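Local coordinates for oxidase/hydroxylase (Streptomyces hygroscopicus subsp. hygroscopicus, PDB 4ZPI), which binds iron(II) and probably works as a 2-oxoglutarate-dependent dioxygenase of the phytanoyl-CoA dioxygenase (PhyH) family, at residues R33-R38 and A58-A63; R48-P53 and G90-K95; L99-G104 and S178-G183; G151-V156 and L204-R209. All blocks are in the same frame, centred on the assembly; numbering follows the deposited sequence.

Contact 1: residues R33-R38 and A58-A63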
loop_
_atom_site.group_PDB
_atom_site.type_symbol
_atom_site.label_atom_id
_atom_site.label_comp_id
_atom_site.label_asym_id
_atom_site.label_seq_id
_atom_site.Cartn_x
_atom_site.Cartn_y
_atom_site.Cartn_z
ATOM N N ARG C 33 -17.180 -38.253 6.886
ATOM C CA ARG C 33 -16.484 -39.332 6.180
ATOM C C ARG C 33 -17.501 -40.320 5.643
ATOM O O ARG C 33 -17.395 -40.797 4.508
ATOM C CB ARG C 33 -15.475 -40.046 7.092
ATOM C CG ARG C 33 -14.334 -39.149 7.558
ATOM C CD ARG C 33 -13.690 -39.600 8.884
ATOM N NE ARG C 33 -12.589 -40.547 8.702
ATOM C CZ ARG C 33 -11.651 -40.790 9.619
ATOM N NH1 ARG C 33 -11.669 -40.146 10.779
ATOM N NH2 ARG C 33 -10.687 -41.672 9.380
ATOM N N SER C 34 -18.497 -40.613 6.471
ATOM C CA SER C 34 -19.570 -41.520 6.102
ATOM C C SER C 34 -20.308 -41.032 4.865
ATOM O O SER C 34 -20.651 -41.825 3.986
ATOM C CB SER C 34 -20.545 -41.680 7.256
ATOM O OG SER C 34 -21.515 -42.646 6.934
ATOM N N GLU C 35 -20.543 -39.724 4.800
ATOM C CA GLU C 35 -21.227 -39.120 3.660
ATOM C C GLU C 35 -20.364 -39.200 2.406
ATOM O O GLU C 35 -20.876 -39.451 1.314
ATOM C CB GLU C 35 -21.595 -37.670 3.961
ATOM C CG GLU C 35 -22.406 -36.993 2.881
ATOM C CD GLU C 35 -23.850 -37.470 2.841
ATOM O OE1 GLU C 35 -24.257 -38.249 3.735
ATOM O OE2 GLU C 35 -24.583 -37.066 1.914
ATOM N N LEU C 36 -19.055 -38.998 2.568
ATOM C CA LEU C 36 -18.108 -39.197 1.476
ATOM C C LEU C 36 -18.128 -40.643 1.003
ATOM O O LEU C 36 -18.147 -40.915 -0.200
ATOM C CB LEU C 36 -16.691 -38.808 1.897
ATOM C CG LEU C 36 -16.399 -37.308 1.941
ATOM C CD1 LEU C 36 -14.937 -37.048 2.253
ATOM C CD2 LEU C 36 -16.798 -36.638 0.636
ATOM N N GLU C 37 -18.124 -41.569 1.956
ATOM C CA GLU C 37 -18.229 -42.983 1.638
ATOM C C GLU C 37 -19.529 -43.280 0.873
ATOM O O GLU C 37 -19.561 -44.155 0.001
ATOM C CB GLU C 37 -18.155 -43.820 2.911
ATOM C CG GLU C 37 -18.190 -45.320 2.661
ATOM C CD GLU C 37 -17.943 -46.139 3.916
ATOM O OE1 GLU C 37 -18.656 -45.937 4.928
ATOM O OE2 GLU C 37 -17.031 -46.990 3.885
ATOM N N ARG C 38 -20.588 -42.531 1.190
ATOM C CA ARG C 38 -21.885 -42.688 0.531
ATOM C C ARG C 38 -21.831 -42.225 -0.917
ATOM O O ARG C 38 -22.384 -42.871 -1.809
ATOM C CB ARG C 38 -22.977 -41.914 1.278
ATOM C CG ARG C 38 -24.382 -42.151 0.726
ATOM C CD ARG C 38 -25.477 -41.365 1.468
ATOM N NE ARG C 38 -25.402 -39.916 1.274
ATOM C CZ ARG C 38 -25.637 -39.293 0.120
ATOM N NH1 ARG C 38 -25.948 -39.981 -0.968
ATOM N NH2 ARG C 38 -25.547 -37.970 0.049
ATOM N N ALA C 58 -24.084 -31.827 -4.256
ATOM C CA ALA C 58 -24.173 -33.280 -4.343
ATOM C C ALA C 58 -24.540 -33.869 -2.993
ATOM O O ALA C 58 -24.823 -35.062 -2.873
ATOM C CB ALA C 58 -22.849 -33.868 -4.831
ATOM N N SER C 59 -24.512 -33.020 -1.972
ATOM C CA SER C 59 -24.813 -33.450 -0.620
ATOM C C SER C 59 -25.452 -32.332 0.188
ATOM O O SER C 59 -24.930 -31.214 0.239
ATOM C CB SER C 59 -23.551 -33.931 0.085
ATOM O OG SER C 59 -23.806 -34.149 1.464
ATOM N N PRO C 60 -26.589 -32.628 0.827
ATOM C CA PRO C 60 -27.210 -31.651 1.716
ATOM C C PRO C 60 -26.385 -31.519 2.989
ATOM O O PRO C 60 -26.448 -30.481 3.650
ATOM C CB PRO C 60 -28.596 -32.253 2.007
ATOM C CG PRO C 60 -28.732 -33.445 1.091
ATOM C CD PRO C 60 -27.342 -33.892 0.784
ATOM N N VAL C 61 -25.632 -32.569 3.321
ATOM C CA VAL C 61 -24.721 -32.553 4.464
ATOM C C VAL C 61 -23.648 -31.494 4.269
ATOM O O VAL C 61 -23.380 -30.678 5.152
ATOM C CB VAL C 61 -24.032 -33.923 4.664
ATOM C CG1 VAL C 61 -22.882 -33.810 5.658
ATOM C CG2 VAL C 61 -25.033 -34.974 5.100
ATOM N N PHE C 62 -23.044 -31.509 3.088
ATOM C CA PHE C 62 -21.957 -30.599 2.797
ATOM C C PHE C 62 -22.486 -29.234 2.365
ATOM O O PHE C 62 -21.783 -28.235 2.474
ATOM C CB PHE C 62 -21.026 -31.210 1.743
ATOM C CG PHE C 62 -20.194 -32.363 2.270
ATOM C CD1 PHE C 62 -19.335 -32.181 3.346
ATOM C CD2 PHE C 62 -20.275 -33.626 1.692
ATOM C CE1 PHE C 62 -18.571 -33.234 3.842
ATOM C CE2 PHE C 62 -19.516 -34.676 2.178
ATOM C CZ PHE C 62 -18.663 -34.478 3.257
ATOM N N ALA C 63 -23.734 -29.176 1.914
ATOM C CA ALA C 63 -24.368 -27.884 1.649
ATOM C C ALA C 63 -24.597 -27.131 2.966
ATOM O O ALA C 63 -24.547 -25.903 3.021
ATOM C CB ALA C 63 -25.676 -28.071 0.895
#
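Glu-35 and Leu-36 of helix 26-39 pack against Ser-59, Val-61 and Phe-62 at the start of helix 60-66. This is a contact between the flank of one helix and the capped N-terminus of another. Both lie outside the double-stranded beta-helix core of this cupin-type fold. The motif is a helix N-cap. Ser-59 stands right before helix 60-66, and its OG accepts the backbone N-H of Phe-62 at 3.2 Å. Val-61 N adds a weak bond to the same oxygen.

The Glu-35 chain starts with CG anti to the backbone N and then bends at chi2 (74°). The bend lays the carboxylate beside Val-61, with Val-61 CG2 3.6 Å from Glu-35 CD. These two side chains slide past each other in opposite directions. A hydrogen bond from Ser-59 OG to Glu-35 OE2 is modelled at 3.1 Å, but the place of OE2 is doubtful.

Phe-62 gives the apolar half. Its CE2 lies 3.7 Å from Leu-36 CD2 and 3.8 Å from Glu-35 CG. The Leu-36 side chain crosses that of Phe-62 at about a right angle. Both residues are buried and also touch strand 217-226, Leu-36 on Leu-218 and Phe-62 on Thr-220. Both helices thus pack on strand 217-226. Arg-38 is exposed and reaches back along its own helix to form a salt bridge with Glu-35. Within it, Arg-38 NE donates to Glu-35 OE1 at 3.2 Å. The bond is nearly straight (170°) and lies in the guanidinium plane, but it meets OE1 from above the carboxylate plane.

Contact 2: residues R48-P53 and G90-K95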
loop_
_atom_site.group_PDB
_atom_site.type_symbol
_atom_site.label_atom_id
_atom_site.label_comp_id
_atom_site.label_asym_id
_atom_site.label_seq_id
_atom_site.Cartn_x
_atom_site.Cartn_y
_atom_site.Cartn_z
ATOM N N ARG C 48 -9.426 -44.685 -5.813
ATOM C CA ARG C 48 -8.184 -44.713 -5.040
ATOM C C ARG C 48 -7.850 -43.308 -4.548
ATOM O O ARG C 48 -8.423 -42.838 -3.560
ATOM C CB ARG C 48 -7.026 -45.275 -5.879
ATOM C CG ARG C 48 -7.201 -46.728 -6.303
ATOM C CD ARG C 48 -7.197 -47.655 -5.101
ATOM N NE ARG C 48 -7.748 -48.967 -5.428
ATOM C CZ ARG C 48 -7.922 -49.948 -4.548
ATOM N NH1 ARG C 48 -7.584 -49.775 -3.274
ATOM N NH2 ARG C 48 -8.435 -51.106 -4.940
ATOM N N THR C 49 -6.903 -42.652 -5.222
ATOM C CA THR C 49 -6.781 -41.209 -5.098
ATOM C C THR C 49 -7.887 -40.639 -5.965
ATOM O O THR C 49 -8.019 -40.983 -7.141
ATOM C CB THR C 49 -5.392 -40.667 -5.521
ATOM O OG1 THR C 49 -4.520 -40.652 -4.381
ATOM C CG2 THR C 49 -5.506 -39.242 -6.054
ATOM N N ARG C 50 -8.721 -39.803 -5.376
ATOM C CA ARG C 50 -9.878 -39.357 -6.107
ATOM C C ARG C 50 -10.448 -38.058 -5.566
ATOM O O ARG C 50 -10.164 -37.626 -4.445
ATOM C CB ARG C 50 -10.938 -40.459 -6.111
ATOM C CG ARG C 50 -11.442 -40.850 -4.746
ATOM C CD ARG C 50 -12.652 -41.765 -4.861
ATOM N NE ARG C 50 -13.525 -41.438 -5.994
ATOM C CZ ARG C 50 -14.269 -40.334 -6.089
ATOM N NH1 ARG C 50 -14.224 -39.416 -5.135
ATOM N NH2 ARG C 50 -15.041 -40.130 -7.152
ATOM N N ARG C 51 -11.257 -37.435 -6.407
ATOM C CA ARG C 51 -11.802 -36.127 -6.130
ATOM C C ARG C 51 -13.313 -36.213 -5.965
ATOM O O ARG C 51 -13.959 -37.059 -6.589
ATOM C CB ARG C 51 -11.441 -35.175 -7.267
ATOM C CG ARG C 51 -11.483 -33.728 -6.889
ATOM C CD ARG C 51 -11.212 -32.847 -8.093
ATOM N NE ARG C 51 -11.165 -31.448 -7.682
ATOM C CZ ARG C 51 -10.062 -30.828 -7.289
ATOM N NH1 ARG C 51 -8.910 -31.479 -7.273
ATOM N NH2 ARG C 51 -10.118 -29.555 -6.926
ATOM N N TYR C 52 -13.871 -35.352 -5.117
ATOM C CA TYR C 52 -15.321 -35.205 -5.024
ATOM C C TYR C 52 -15.721 -33.795 -5.445
ATOM O O TYR C 52 -15.691 -32.874 -4.634
ATOM C CB TYR C 52 -15.814 -35.494 -3.611
ATOM C CG TYR C 52 -15.442 -36.850 -3.088
ATOM C CD1 TYR C 52 -16.344 -37.899 -3.124
ATOM C CD2 TYR C 52 -14.193 -37.079 -2.536
ATOM C CE1 TYR C 52 -16.008 -39.143 -2.625
ATOM C CE2 TYR C 52 -13.846 -38.315 -2.041
ATOM C CZ TYR C 52 -14.757 -39.345 -2.087
ATOM O OH TYR C 52 -14.408 -40.580 -1.593
ATOM N N PRO C 53 -16.079 -33.617 -6.723
ATOM C CA PRO C 53 -16.398 -32.283 -7.248
ATOM C C PRO C 53 -17.734 -31.748 -6.768
ATOM O O PRO C 53 -18.673 -32.522 -6.622
ATOM C CB PRO C 53 -16.428 -32.500 -8.762
ATOM C CG PRO C 53 -16.730 -33.939 -8.930
ATOM C CD PRO C 53 -16.063 -34.639 -7.784
ATOM N N GLY C 90 -14.275 -32.387 -2.270
ATOM C CA GLY C 90 -13.636 -33.368 -1.415
ATOM C C GLY C 90 -12.380 -33.940 -2.056
ATOM O O GLY C 90 -12.288 -34.002 -3.291
ATOM N N LEU C 91 -11.433 -34.357 -1.208
ATOM C CA LEU C 91 -10.135 -34.907 -1.622
ATOM C C LEU C 91 -9.760 -36.164 -0.830
ATOM O O LEU C 91 -9.611 -36.124 0.398
ATOM C CB LEU C 91 -9.011 -33.878 -1.437
ATOM C CG LEU C 91 -8.926 -32.598 -2.269
ATOM C CD1 LEU C 91 -7.698 -31.792 -1.870
ATOM C CD2 LEU C 91 -8.905 -32.920 -3.758
ATOM N N ARG C 92 -9.580 -37.273 -1.531
ATOM C CA ARG C 92 -9.065 -38.479 -0.903
ATOM C C ARG C 92 -7.681 -38.767 -1.468
ATOM O O ARG C 92 -7.551 -39.085 -2.644
ATOM C CB ARG C 92 -10.007 -39.662 -1.137
ATOM C CG ARG C 92 -9.549 -40.957 -0.507
ATOM C CD ARG C 92 -10.441 -42.119 -0.896
ATOM N NE ARG C 92 -11.805 -41.943 -0.412
ATOM C CZ ARG C 92 -12.249 -42.374 0.768
ATOM N NH1 ARG C 92 -11.425 -43.015 1.595
ATOM N NH2 ARG C 92 -13.516 -42.164 1.125
ATOM N N ARG C 93 -6.647 -38.643 -0.641
ATOM C CA ARG C 93 -5.276 -38.878 -1.107
ATOM C C ARG C 93 -4.689 -40.190 -0.562
ATOM O O ARG C 93 -4.828 -40.499 0.619
ATOM C CB ARG C 93 -4.353 -37.713 -0.702
ATOM C CG ARG C 93 -4.788 -36.309 -1.123
ATOM C CD ARG C 93 -3.776 -35.687 -2.083
ATOM N NE ARG C 93 -2.382 -36.014 -1.758
ATOM C CZ ARG C 93 -1.542 -35.213 -1.098
ATOM N NH1 ARG C 93 -1.937 -34.017 -0.672
ATOM N NH2 ARG C 93 -0.297 -35.613 -0.860
ATOM N N THR C 94 -4.028 -40.954 -1.426
ATOM C CA THR C 94 -3.314 -42.159 -1.007
ATOM C C THR C 94 -1.820 -42.010 -1.296
ATOM O O THR C 94 -1.360 -40.907 -1.597
ATOM C CB THR C 94 -3.858 -43.419 -1.719
ATOM O OG1 THR C 94 -3.610 -43.333 -3.131
ATOM C CG2 THR C 94 -5.345 -43.559 -1.484
ATOM N N LYS C 95 -1.075 -43.116 -1.203
ATOM C CA LYS C 95 0.372 -43.140 -1.470
ATOM C C LYS C 95 0.725 -42.545 -2.826
ATOM O O LYS C 95 0.021 -42.751 -3.813
ATOM C CB LYS C 95 0.921 -44.575 -1.406
ATOM C CG LYS C 95 1.711 -44.922 -0.160
ATOM C CD LYS C 95 2.178 -46.374 -0.172
ATOM C CE LYS C 95 3.234 -46.653 -1.252
ATOM N NZ LYS C 95 4.668 -46.388 -0.830
#
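Tyr-52 and Arg-92 meet on one face of an antiparallel strand pair, where edge strand 50-52 runs beside strand 83-93. The Arg-92 chain is extended as far as CD and then bends at chi3 (-63°). That turn brings the guanidinium side-on to the phenol. Arg-92 NE is 3.2 Å and NH2 3.3 Å from Tyr-52 OH, and both N-H groups donate to it with the oxygen in the guanidinium plane. Asp-40 also bonds this hydroxyl, and Asp-216 forms a salt bridge with Arg-92 NH1.

Arg-50 folds back under the same tyrosine. Its NH1 lies over the ring centre, 2.9 Å above the plane. Tyr-52 pairs with Gly-90, where a beta carbon would collide with Tyr-52 CB. On the other face, Leu-91 CD2 sits over the Arg-51 guanidinium, 3.8 Å from NH1. Past the paired residues, Thr-49 OG1 accepts from Thr-94 N at 3.0 Å.

A leucine in place of Arg-92 would probably leave Asp-216 without its cationic mate and the Tyr-52 hydroxyl without two donors.

The chemistry implies a polar network on the Tyr-52 face, in which Asp-40 and Asp-216 probably offset the arginine charge.

Contact 3: residues L99-G104 and S178-G183. With FE2 (Fe (II) ion), chain H.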
loop_
_atom_site.group_PDB
_atom_site.type_symbol
_atom_site.label_atom_id
_atom_site.label_comp_id
_atom_site.label_asym_id
_atom_site.label_seq_id
_atom_site.Cartn_x
_atom_site.Cartn_y
_atom_site.Cartn_z
ATOM N N LEU C 99 1.081 -32.414 -4.212
ATOM C CA LEU C 99 0.560 -31.180 -4.790
ATOM C C LEU C 99 1.676 -30.119 -4.854
ATOM O O LEU C 99 2.110 -29.596 -3.818
ATOM C CB LEU C 99 -0.638 -30.686 -3.972
ATOM C CG LEU C 99 -1.220 -29.311 -4.312
ATOM C CD1 LEU C 99 -1.863 -29.310 -5.672
ATOM C CD2 LEU C 99 -2.199 -28.873 -3.240
ATOM N N TYR C 100 2.150 -29.820 -6.066
ATOM C CA TYR C 100 3.243 -28.856 -6.260
ATOM C C TYR C 100 2.807 -27.426 -5.932
ATOM O O TYR C 100 1.617 -27.129 -5.879
ATOM C CB TYR C 100 3.775 -28.907 -7.699
ATOM C CG TYR C 100 4.371 -30.232 -8.112
ATOM C CD1 TYR C 100 4.311 -30.660 -9.430
ATOM C CD2 TYR C 100 4.990 -31.057 -7.185
ATOM C CE1 TYR C 100 4.857 -31.871 -9.813
ATOM C CE2 TYR C 100 5.537 -32.270 -7.559
ATOM C CZ TYR C 100 5.468 -32.671 -8.871
ATOM O OH TYR C 100 6.018 -33.878 -9.237
ATOM N N LEU C 101 3.776 -26.539 -5.733
ATOM C CA LEU C 101 3.476 -25.168 -5.332
ATOM C C LEU C 101 2.654 -24.394 -6.371
ATOM O O LEU C 101 2.886 -24.492 -7.579
ATOM C CB LEU C 101 4.770 -24.399 -5.035
ATOM C CG LEU C 101 5.623 -24.791 -3.821
ATOM C CD1 LEU C 101 6.781 -23.803 -3.627
ATOM C CD2 LEU C 101 4.774 -24.873 -2.560
ATOM N N HIS C 102 1.687 -23.633 -5.866
ATOM C CA HIS C 102 0.916 -22.671 -6.647
ATOM C C HIS C 102 0.540 -21.531 -5.700
ATOM O O HIS C 102 0.702 -21.660 -4.480
ATOM C CB HIS C 102 -0.327 -23.316 -7.255
ATOM C CG HIS C 102 -1.203 -23.974 -6.246
ATOM N ND1 HIS C 102 -0.935 -25.227 -5.741
ATOM C CD2 HIS C 102 -2.325 -23.546 -5.619
ATOM C CE1 HIS C 102 -1.859 -25.547 -4.850
ATOM N NE2 HIS C 102 -2.718 -24.546 -4.761
ATOM N N GLY C 103 0.050 -20.422 -6.248
ATOM C CA GLY C 103 -0.184 -19.237 -5.437
ATOM C C GLY C 103 1.013 -18.295 -5.414
ATOM O O GLY C 103 1.874 -18.358 -6.284
ATOM N N GLY C 104 1.075 -17.410 -4.425
ATOM C CA GLY C 104 2.122 -16.403 -4.388
ATOM C C GLY C 104 1.701 -15.041 -4.907
ATOM O O GLY C 104 1.248 -14.892 -6.021
ATOM N N SER C 178 10.357 -29.810 -7.956
ATOM C CA SER C 178 9.522 -29.006 -7.071
ATOM C C SER C 178 10.200 -28.778 -5.722
ATOM O O SER C 178 10.883 -29.657 -5.210
ATOM C CB SER C 178 8.161 -29.686 -6.874
ATOM O OG SER C 178 7.464 -29.145 -5.769
ATOM N N LEU C 179 9.997 -27.598 -5.147
ATOM C CA LEU C 179 10.496 -27.290 -3.810
ATOM C C LEU C 179 9.847 -28.170 -2.758
ATOM O O LEU C 179 10.292 -28.235 -1.619
ATOM C CB LEU C 179 10.247 -25.825 -3.465
ATOM C CG LEU C 179 10.964 -24.800 -4.335
ATOM C CD1 LEU C 179 10.642 -23.386 -3.864
ATOM C CD2 LEU C 179 12.457 -25.066 -4.316
ATOM N N VAL C 180 8.777 -28.838 -3.138
ATOM C CA VAL C 180 8.074 -29.730 -2.237
ATOM C C VAL C 180 8.913 -30.993 -1.988
ATOM O O VAL C 180 8.991 -31.509 -0.869
ATOM C CB VAL C 180 6.694 -30.078 -2.825
ATOM C CG1 VAL C 180 6.119 -31.281 -2.163
ATOM C CG2 VAL C 180 5.755 -28.879 -2.698
ATOM N N ASP C 181 9.553 -31.463 -3.053
ATOM C CA ASP C 181 10.406 -32.642 -3.011
ATOM C C ASP C 181 11.825 -32.265 -2.645
ATOM O O ASP C 181 12.570 -33.088 -2.122
ATOM C CB ASP C 181 10.418 -33.360 -4.368
ATOM C CG ASP C 181 9.149 -34.151 -4.642
ATOM O OD1 ASP C 181 8.619 -34.790 -3.708
ATOM O OD2 ASP C 181 8.690 -34.152 -5.807
ATOM N N SER C 182 12.195 -31.019 -2.941
ATOM C CA SER C 182 13.588 -30.561 -2.868
ATOM C C SER C 182 13.921 -29.753 -1.616
ATOM O O SER C 182 15.064 -29.752 -1.159
ATOM C CB SER C 182 13.922 -29.715 -4.099
ATOM O OG SER C 182 14.542 -28.497 -3.718
ATOM N N GLY C 183 12.928 -29.055 -1.077
ATOM C CA GLY C 183 13.130 -28.171 0.056
ATOM C C GLY C 183 13.472 -26.744 -0.343
ATOM O O GLY C 183 13.913 -26.478 -1.468
HETATM FE FE FE2 H . -4.466 -24.416 -3.074
#
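Tyr-100 and Ser-178 touch without a polar bond between them, and polar links between their segments run through outside residues. The carboxylate of Glu-253, near the C-terminus, ties strand 99-102 to the start of helix 179-182, bonding Leu-101 N and Ser-178 OG through OE1 and Leu-179 N through OE2. Arg-210 makes a second link, bonding Tyr-100 OH and forming a salt bridge with Asp-181. Ser-178 is the N-cap of the helix. With OG turned away from its own backbone N (chi1 164°), the hydroxyl reaches Val-180 N and accepts from it at 3.0 Å.

The direct contact is packing. Tyr-100 CD2 comes within 3.4 Å of Ser-178 OG. Leu-101 sends one branch to each of two helix residues. Its CD1 is 3.9 Å from Leu-179 CD1, and its CD2 is 4.1 Å from Val-180 CG2.

The strand also carries His-102, whose NE2 binds the iron at 2.4 Å, a metal shared with His-206. Its ND1 donates to Tyr-100 O at 3.2 Å, with that oxygen close to the imidazole plane.

The chemistry implies that the bond to Tyr-100 O sets the turn of the imidazole, with NE2 facing the iron. The helix packs on Tyr-100 and Leu-101 of this same strand.

Contact 4: residues G151-V156 and L204-R209. With FE2 (Fe (II) ion), chain H.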
loop_
_atom_site.group_PDB
_atom_site.type_symbol
_atom_site.label_atom_id
_atom_site.label_comp_id
_atom_site.label_asym_id
_atom_site.label_seq_id
_atom_site.Cartn_x
_atom_site.Cartn_y
_atom_site.Cartn_z
ATOM N N GLY C 151 1.976 -36.351 3.829
ATOM C CA GLY C 151 1.577 -35.404 2.808
ATOM C C GLY C 151 1.125 -34.084 3.400
ATOM O O GLY C 151 0.087 -33.563 3.000
ATOM N N SER C 152 1.907 -33.541 4.340
ATOM C CA SER C 152 1.524 -32.351 5.094
ATOM C C SER C 152 1.416 -31.094 4.235
ATOM O O SER C 152 2.109 -30.949 3.228
ATOM C CB SER C 152 2.514 -32.104 6.228
ATOM O OG SER C 152 3.793 -31.732 5.729
ATOM N N PHE C 153 0.526 -30.190 4.635
ATOM C CA PHE C 153 0.399 -28.894 3.981
ATOM C C PHE C 153 1.722 -28.125 4.149
ATOM O O PHE C 153 2.235 -28.011 5.263
ATOM C CB PHE C 153 -0.794 -28.122 4.576
ATOM C CG PHE C 153 -0.964 -26.720 4.038
ATOM C CD1 PHE C 153 -0.304 -25.648 4.624
ATOM C CD2 PHE C 153 -1.802 -26.470 2.961
ATOM C CE1 PHE C 153 -0.460 -24.355 4.129
ATOM C CE2 PHE C 153 -1.964 -25.177 2.458
ATOM C CZ PHE C 153 -1.288 -24.120 3.045
ATOM N N CYS C 154 2.288 -27.621 3.053
ATOM C CA CYS C 154 3.496 -26.801 3.167
ATOM C C CYS C 154 3.361 -25.457 2.447
ATOM O O CYS C 154 2.559 -25.305 1.515
ATOM C CB CYS C 154 4.732 -27.560 2.652
ATOM S SG CYS C 154 4.621 -28.209 0.984
ATOM N N TYR C 155 4.151 -24.483 2.885
ATOM C CA TYR C 155 4.031 -23.121 2.381
ATOM C C TYR C 155 5.366 -22.373 2.422
ATOM O O TYR C 155 6.255 -22.707 3.212
ATOM C CB TYR C 155 2.986 -22.353 3.193
ATOM C CG TYR C 155 3.443 -22.076 4.599
ATOM C CD1 TYR C 155 3.463 -23.088 5.552
ATOM C CD2 TYR C 155 3.872 -20.811 4.979
ATOM C CE1 TYR C 155 3.887 -22.848 6.840
ATOM C CE2 TYR C 155 4.296 -20.560 6.280
ATOM C CZ TYR C 155 4.299 -21.586 7.196
ATOM O OH TYR C 155 4.716 -21.360 8.477
ATOM N N VAL C 156 5.491 -21.354 1.574
ATOM C CA VAL C 156 6.636 -20.447 1.585
ATOM C C VAL C 156 6.349 -19.261 2.499
ATOM O O VAL C 156 5.373 -18.547 2.279
ATOM C CB VAL C 156 6.961 -19.944 0.160
ATOM C CG1 VAL C 156 8.133 -18.958 0.185
ATOM C CG2 VAL C 156 7.239 -21.131 -0.777
ATOM N N LEU C 204 -1.102 -16.873 -0.468
ATOM C CA LEU C 204 -0.003 -17.720 -0.003
ATOM C C LEU C 204 0.452 -18.721 -1.078
ATOM O O LEU C 204 -0.381 -19.345 -1.746
ATOM C CB LEU C 204 -0.427 -18.475 1.255
ATOM C CG LEU C 204 0.671 -19.124 2.079
ATOM C CD1 LEU C 204 1.527 -18.041 2.709
ATOM C CD2 LEU C 204 0.059 -20.037 3.133
ATOM N N MET C 205 1.768 -18.865 -1.256
ATOM C CA MET C 205 2.305 -19.925 -2.114
ATOM C C MET C 205 2.412 -21.198 -1.277
ATOM O O MET C 205 3.059 -21.223 -0.227
ATOM C CB MET C 205 3.658 -19.535 -2.702
ATOM C CG MET C 205 4.269 -20.587 -3.635
ATOM S SD MET C 205 5.769 -20.005 -4.473
ATOM C CE MET C 205 5.359 -18.276 -4.750
ATOM N N HIS C 206 1.744 -22.250 -1.727
ATOM C CA HIS C 206 1.531 -23.421 -0.892
ATOM C C HIS C 206 1.296 -24.660 -1.755
ATOM O O HIS C 206 0.990 -24.551 -2.949
ATOM C CB HIS C 206 0.342 -23.192 0.050
ATOM C CG HIS C 206 -0.986 -23.288 -0.637
ATOM N ND1 HIS C 206 -1.514 -22.258 -1.382
ATOM C CD2 HIS C 206 -1.870 -24.310 -0.724
ATOM C CE1 HIS C 206 -2.666 -22.638 -1.898
ATOM N NE2 HIS C 206 -2.907 -23.878 -1.508
ATOM N N GLY C 207 1.459 -25.827 -1.134
ATOM C CA GLY C 207 1.292 -27.114 -1.785
ATOM C C GLY C 207 1.236 -28.136 -0.674
ATOM O O GLY C 207 1.041 -27.762 0.477
ATOM N N THR C 208 1.386 -29.416 -0.990
ATOM C CA THR C 208 1.601 -30.407 0.069
ATOM C C THR C 208 2.767 -31.339 -0.278
ATOM O O THR C 208 3.082 -31.551 -1.455
ATOM C CB THR C 208 0.328 -31.280 0.363
ATOM O OG1 THR C 208 0.287 -32.408 -0.517
ATOM C CG2 THR C 208 -0.970 -30.473 0.239
ATOM N N ARG C 209 3.398 -31.906 0.750
ATOM C CA ARG C 209 4.447 -32.895 0.529
ATOM C C ARG C 209 3.923 -34.145 -0.172
ATOM O O ARG C 209 2.728 -34.455 -0.138
ATOM C CB ARG C 209 5.099 -33.303 1.843
ATOM C CG ARG C 209 5.602 -32.157 2.689
ATOM C CD ARG C 209 6.765 -31.421 2.057
ATOM N NE ARG C 209 7.420 -30.620 3.088
ATOM C CZ ARG C 209 8.562 -29.961 2.944
ATOM N NH1 ARG C 209 9.221 -29.977 1.791
ATOM N NH2 ARG C 209 9.042 -29.286 3.972
HETATM FE FE FE2 H . -4.466 -24.416 -3.074
#
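Arg-209, Cys-154 and Phe-153 bury the most surface where strand 153-156 pairs antiparallel with strand 206-208. Arg-209 and Cys-154 meet on one face of the pair. The Arg-209 chain bends at chi2 (-67°), and its guanidinium passes with one face over Cys-154 CB, 4.1 Å from NE. Arg-209 CD lies 4.0 Å from Cys-154 SG. The charge is answered by a salt bridge to Asp-189, and NH1 bonds Val-180 O. Cys-154 pairs with Gly-207 through two backbone bonds. Cys-154 SG lies 3.6 Å from Gly-207 O.

Phe-153 lies on the opposite face, with His-206. Its CG is anti to the backbone N (chi1 176°), and the ring runs along the sheet to the imidazole. Phe-153 CE2 comes within 3.3 Å of His-206 CD2, and CZ within 3.5 Å of His-206 CB. The ring planes are 23° apart but slid so far that they barely overlap. His-206 ND1 donates to Leu-204 O at 3.1 Å, which fixes the imidazole's turn and points NE2 at the iron, 2.3 Å away. With an alanine here instead of Phe-153, a gap would probably open beside His-206, leaving the metal-binding imidazole less firmly held.

Tyr-155 packs on Gln-157 of a second subunit, so the pair also reaches a subunit interface. His-206 and His-102 bind the iron here. With Glu-202, an iron ligand of this protein, they make up the two-histidine, one-carboxylate facial triad on the double-stranded beta-helix of iron(II)- and 2-oxoglutarate-dependent dioxygenases.

Contact 4 is the buried core of the set. Contacts 1, 2 and 3 are partly buried and reach the surface. Contacts 3 and 4 share the smaller sheet, where strands 99-102 and 206-208 are neighbours, and each gives one histidine to the same iron. Contact 2 lies at the edge of the larger sheet. It reaches contact 4 through Arg-93 NH1, 2.7 Å from Thr-208 OG1. Contact 1 packs next to contact 2, with the backbone O of Leu-36 against the Tyr-52 ring, but stays about 15 Å from contact 4 at the nearest atoms. Strand pairing joins contacts 2 and 4, whereas capped helix ends mark contacts 1 and 3. Arginine chemistry dominates contact 2.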